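Uncharacterized protein (Legionella longbeachae NSW150, PDB 4JZA) is a phosphoinositide phosphatase that probably removes the 3-phosphate from phosphatidylinositol 3-phosphate and so may alter host lipids during infection. Local coordinates at residues R372-H377 and R603-H608. Numbering follows the deposited sequence.
Sequences RYRSSH and RHQHEH
Arg374 meets Gln605 and His608 through a chain whose CG sits between the backbone N and the carbonyl carbon (chi1 46°). The chain bends at chi3 and sets its guanidinium against the first turn of helix 604-612. Gln605 folds at chi2 and turns its amide oxygen to this group. The Arg374 NH1 to Gln605 OE1 hydrogen bond is 2.9 Å long and moderately bent (144° at the hydrogen). The donor lies in the carbonyl plane, on a lone pair of OE1. The oxygen arrives at the guanidinium edge, somewhat tilted from its plane. His608 ND1 sits over one guanidinium face, toward its rim; ring and guanidinium planes are 27° apart. His608 ND1 is 3.1 Å from Arg374 NH1, but the angle is too poor for a hydrogen bond. A water accepts a weak bond from Arg374 NH2 (3.4 Å) and donates to Gln605 O (2.8 Å), linking the arginine to the helix backbone. All three residues are buried. Arg374 NH1 forms a salt bridge with Asp164 OD2 on strand 159-166, and His604 NE2 is hydrogen-bonded to the other oxygen of the same carboxylate. Arg374 NH2 also donates to the carbonyl oxygen of Gly553. The contact thus ties strand 365-374 of the central mixed sheet to the start of helix 604-612. Gly553 falls in a CX5R sequence between strand 545-549 and helix 556-574, consistent with the phosphate-binding P-loop of cysteine-dependent phosphatases, so Arg374 probably lies in the second shell of that site.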
ATOM      1  N   ARG A 372       4.862  -4.035 -25.013  1.00 46.22           N
ATOM      2  CA  ARG A 372       4.432  -5.160 -24.204  1.00 46.75           C
ATOM      3  C   ARG A 372       3.879  -4.530 -22.929  1.00 46.30           C
ATOM      4  O   ARG A 372       4.545  -3.733 -22.266  1.00 41.80           O
ATOM      5  CB  ARG A 372       5.584  -6.123 -23.918  1.00 47.63           C
ATOM      6  CG  ARG A 372       6.062  -6.864 -25.170  1.00 49.12           C
ATOM      7  CD  ARG A 372       7.547  -6.680 -25.428  1.00 45.70           C
ATOM      8  NE  ARG A 372       8.327  -7.349 -24.417  1.00 44.41           N
ATOM      9  CZ  ARG A 372       9.577  -7.045 -24.094  1.00 45.58           C
ATOM     10  NH1 ARG A 372      10.240  -6.080 -24.708  1.00 44.06           N
ATOM     11  NH2 ARG A 372      10.180  -7.739 -23.140  1.00 47.32           N
ATOM     12  N   TYR A 373       2.649  -4.885 -22.594  1.00 44.17           N
ATOM     13  CA  TYR A 373       1.914  -4.224 -21.529  1.00 44.10           C
ATOM     14  C   TYR A 373       1.963  -4.955 -20.195  1.00 37.85           C
ATOM     15  O   TYR A 373       1.889  -6.166 -20.136  1.00 38.54           O
ATOM     16  CB  TYR A 373       0.473  -3.962 -21.972  1.00 47.16           C
ATOM     17  CG  TYR A 373       0.384  -3.120 -23.222  1.00 48.10           C
ATOM     18  CD1 TYR A 373       0.554  -3.685 -24.471  1.00 48.61           C
ATOM     19  CD2 TYR A 373       0.146  -1.763 -23.153  1.00 45.77           C
ATOM     20  CE1 TYR A 373       0.484  -2.923 -25.612  1.00 46.23           C
ATOM     21  CE2 TYR A 373       0.074  -0.997 -24.295  1.00 45.08           C
ATOM     22  CZ  TYR A 373       0.247  -1.586 -25.521  1.00 45.97           C
ATOM     23  OH  TYR A 373       0.178  -0.837 -26.663  1.00 44.82           O
ATOM     24  N   ARG A 374       2.125  -4.188 -19.127  1.00 34.95           N
ATOM     25  CA  ARG A 374       2.300  -4.727 -17.791  1.00 34.14           C
ATOM     26  C   ARG A 374       1.375  -4.040 -16.805  1.00 35.13           C
ATOM     27  O   ARG A 374       1.051  -2.880 -16.959  1.00 35.53           O
ATOM     28  CB  ARG A 374       3.740  -4.512 -17.346  1.00 33.97           C
ATOM     29  CG  ARG A 374       4.242  -3.108 -17.617  1.00 35.33           C
ATOM     30  CD  ARG A 374       5.712  -2.964 -17.314  1.00 36.69           C
ATOM     31  NE  ARG A 374       6.074  -3.645 -16.085  1.00 37.80           N
ATOM     32  CZ  ARG A 374       7.254  -3.533 -15.499  1.00 40.56           C
ATOM     33  NH1 ARG A 374       8.180  -2.762 -16.025  1.00 44.52           N
ATOM     34  NH2 ARG A 374       7.506  -4.190 -14.390  1.00 43.15           N
ATOM     35  N   SER A 375       0.945  -4.773 -15.792  1.00 36.68           N
ATOM     36  CA  SER A 375       0.121  -4.230 -14.727  1.00 36.64           C
ATOM     37  C   SER A 375       0.191  -5.134 -13.507  1.00 37.57           C
ATOM     38  O   SER A 375       0.741  -6.214 -13.568  1.00 39.28           O
ATOM     39  CB  SER A 375      -1.326  -4.047 -15.184  1.00 37.33           C
ATOM     40  OG  SER A 375      -2.096  -5.207 -14.945  1.00 37.33           O
ATOM     41  N   SER A 376      -0.354  -4.672 -12.395  1.00 42.06           N
ATOM     42  CA  SER A 376      -0.614  -5.529 -11.256  1.00 40.67           C
ATOM     43  C   SER A 376      -1.736  -6.484 -11.631  1.00 43.54           C
ATOM     44  O   SER A 376      -2.552  -6.185 -12.484  1.00 42.87           O
ATOM     45  CB  SER A 376      -1.017  -4.705 -10.046  1.00 41.01           C
ATOM     46  OG  SER A 376       0.043  -3.885  -9.624  1.00 40.66           O
ATOM     47  N   HIS A 377      -1.761  -7.643 -10.999  1.00 43.10           N
ATOM     48  CA  HIS A 377      -2.706  -8.681 -11.344  1.00 43.24           C
ATOM     49  C   HIS A 377      -4.078  -8.053 -11.501  1.00 40.80           C
ATOM     50  O   HIS A 377      -4.392  -7.186 -10.784  1.00 41.79           O
ATOM     51  CB  HIS A 377      -2.745  -9.766 -10.252  1.00 42.76           C
ATOM     52  CG  HIS A 377      -3.273 -11.076 -10.751  1.00 43.50           C
ATOM     53  ND1 HIS A 377      -4.606 -11.397 -10.714  1.00 44.34           N
ATOM     54  CD2 HIS A 377      -2.657 -12.109 -11.364  1.00 43.80           C
ATOM     55  CE1 HIS A 377      -4.783 -12.587 -11.247  1.00 44.72           C
ATOM     56  NE2 HIS A 377      -3.612 -13.048 -11.638  1.00 44.60           N
ATOM     57  N   ARG A 603      19.385  -1.532 -13.914  1.00 39.57           N
ATOM     58  CA  ARG A 603      18.456  -1.233 -12.824  1.00 40.57           C
ATOM     59  C   ARG A 603      17.246  -0.521 -13.347  1.00 37.58           C
ATOM     60  O   ARG A 603      16.516   0.085 -12.590  1.00 35.96           O
ATOM     61  CB  ARG A 603      19.085  -0.374 -11.725  1.00 43.56           C
ATOM     62  CG  ARG A 603      20.257  -1.028 -11.012  1.00 46.44           C
ATOM     63  CD  ARG A 603      20.489  -0.430  -9.636  1.00 47.72           C
ATOM     64  NE  ARG A 603      20.522  -1.568  -8.758  1.00 53.19           N
ATOM     65  CZ  ARG A 603      19.750  -1.767  -7.707  1.00 54.57           C
ATOM     66  NH1 ARG A 603      18.896  -0.849  -7.271  1.00 63.17           N
ATOM     67  NH2 ARG A 603      19.865  -2.901  -7.071  1.00 50.52           N
ATOM     68  N   HIS A 604      17.036  -0.566 -14.646  1.00 35.76           N
ATOM     69  CA  HIS A 604      15.846   0.025 -15.170  1.00 36.20           C
ATOM     70  C   HIS A 604      14.569  -0.530 -14.486  1.00 37.44           C
ATOM     71  O   HIS A 604      13.731   0.228 -14.037  1.00 36.55           O
ATOM     72  CB  HIS A 604      15.784  -0.235 -16.643  1.00 36.29           C
ATOM     73  CG  HIS A 604      14.482   0.146 -17.260  1.00 36.00           C
ATOM     74  ND1 HIS A 604      14.194   1.439 -17.621  1.00 35.01           N
ATOM     75  CD2 HIS A 604      13.397  -0.598 -17.594  1.00 36.42           C
ATOM     76  CE1 HIS A 604      12.959   1.496 -18.091  1.00 36.49           C
ATOM     77  NE2 HIS A 604      12.455   0.274 -18.091  1.00 38.12           N
ATOM     78  N   GLN A 605      14.403  -1.844 -14.418  1.00 36.64           N
ATOM     79  CA  GLN A 605      13.217  -2.408 -13.784  1.00 36.60           C
ATOM     80  C   GLN A 605      13.161  -2.085 -12.304  1.00 37.41           C
ATOM     81  O   GLN A 605      12.084  -1.991 -11.727  1.00 41.08           O
ATOM     82  CB  GLN A 605      13.210  -3.938 -13.916  1.00 36.48           C
ATOM     83  CG  GLN A 605      13.029  -4.445 -15.341  1.00 38.12           C
ATOM     84  CD  GLN A 605      11.732  -3.974 -15.971  1.00 38.81           C
ATOM     85  OE1 GLN A 605      10.808  -3.595 -15.280  1.00 40.15           O
ATOM     86  NE2 GLN A 605      11.664  -4.006 -17.284  1.00 41.15           N
ATOM     87  N   HIS A 606      14.309  -1.955 -11.666  1.00 36.17           N
ATOM     88  CA  HIS A 606      14.333  -1.707 -10.242  1.00 36.82           C
ATOM     89  C   HIS A 606      13.701  -0.349  -9.989  1.00 38.15           C
ATOM     90  O   HIS A 606      12.921  -0.168  -9.022  1.00 37.36           O
ATOM     91  CB  HIS A 606      15.758  -1.689  -9.678  1.00 37.30           C
ATOM     92  CG  HIS A 606      16.494  -2.999  -9.763  1.00 37.98           C
ATOM     93  ND1 HIS A 606      16.642  -3.708 -10.936  1.00 38.30           N
ATOM     94  CD2 HIS A 606      17.233  -3.655  -8.840  1.00 37.92           C
ATOM     95  CE1 HIS A 606      17.397  -4.767 -10.716  1.00 40.93           C
ATOM     96  NE2 HIS A 606      17.785  -4.746  -9.458  1.00 39.80           N
ATOM     97  N   GLU A 607      14.051   0.602 -10.852  1.00 36.75           N
ATOM     98  CA  GLU A 607      13.552   1.961 -10.775  1.00 37.88           C
ATOM     99  C   GLU A 607      12.067   2.041 -11.029  1.00 36.89           C
ATOM    100  O   GLU A 607      11.322   2.791 -10.352  1.00 38.85           O
ATOM    101  CB  GLU A 607      14.291   2.849 -11.761  1.00 39.70           C
ATOM    102  CG  GLU A 607      15.743   2.979 -11.372  1.00 43.55           C
ATOM    103  CD  GLU A 607      15.929   3.881 -10.160  1.00 49.94           C
ATOM    104  OE1 GLU A 607      16.930   3.666  -9.375  1.00 48.76           O
ATOM    105  OE2 GLU A 607      15.072   4.814 -10.000  1.00 47.61           O
ATOM    106  N   HIS A 608      11.626   1.261 -11.988  1.00 36.58           N
ATOM    107  CA  HIS A 608      10.201   1.197 -12.306  1.00 37.25           C
ATOM    108  C   HIS A 608       9.431   0.723 -11.087  1.00 36.19           C
ATOM    109  O   HIS A 608       8.514   1.393 -10.662  1.00 39.67           O
ATOM    110  CB  HIS A 608       9.956   0.294 -13.507  1.00 36.33           C
ATOM    111  CG  HIS A 608       8.601   0.437 -14.092  1.00 35.61           C
ATOM    112  ND1 HIS A 608       7.635  -0.535 -13.976  1.00 36.83           N
ATOM    113  CD2 HIS A 608       8.042   1.444 -14.797  1.00 34.98           C
ATOM    114  CE1 HIS A 608       6.543  -0.142 -14.603  1.00 35.68           C
ATOM    115  NE2 HIS A 608       6.763   1.060 -15.106  1.00 34.17           N
TER
HETATM  116  O   HOH W   1       9.697  -3.464 -11.855  1.00 34.49           O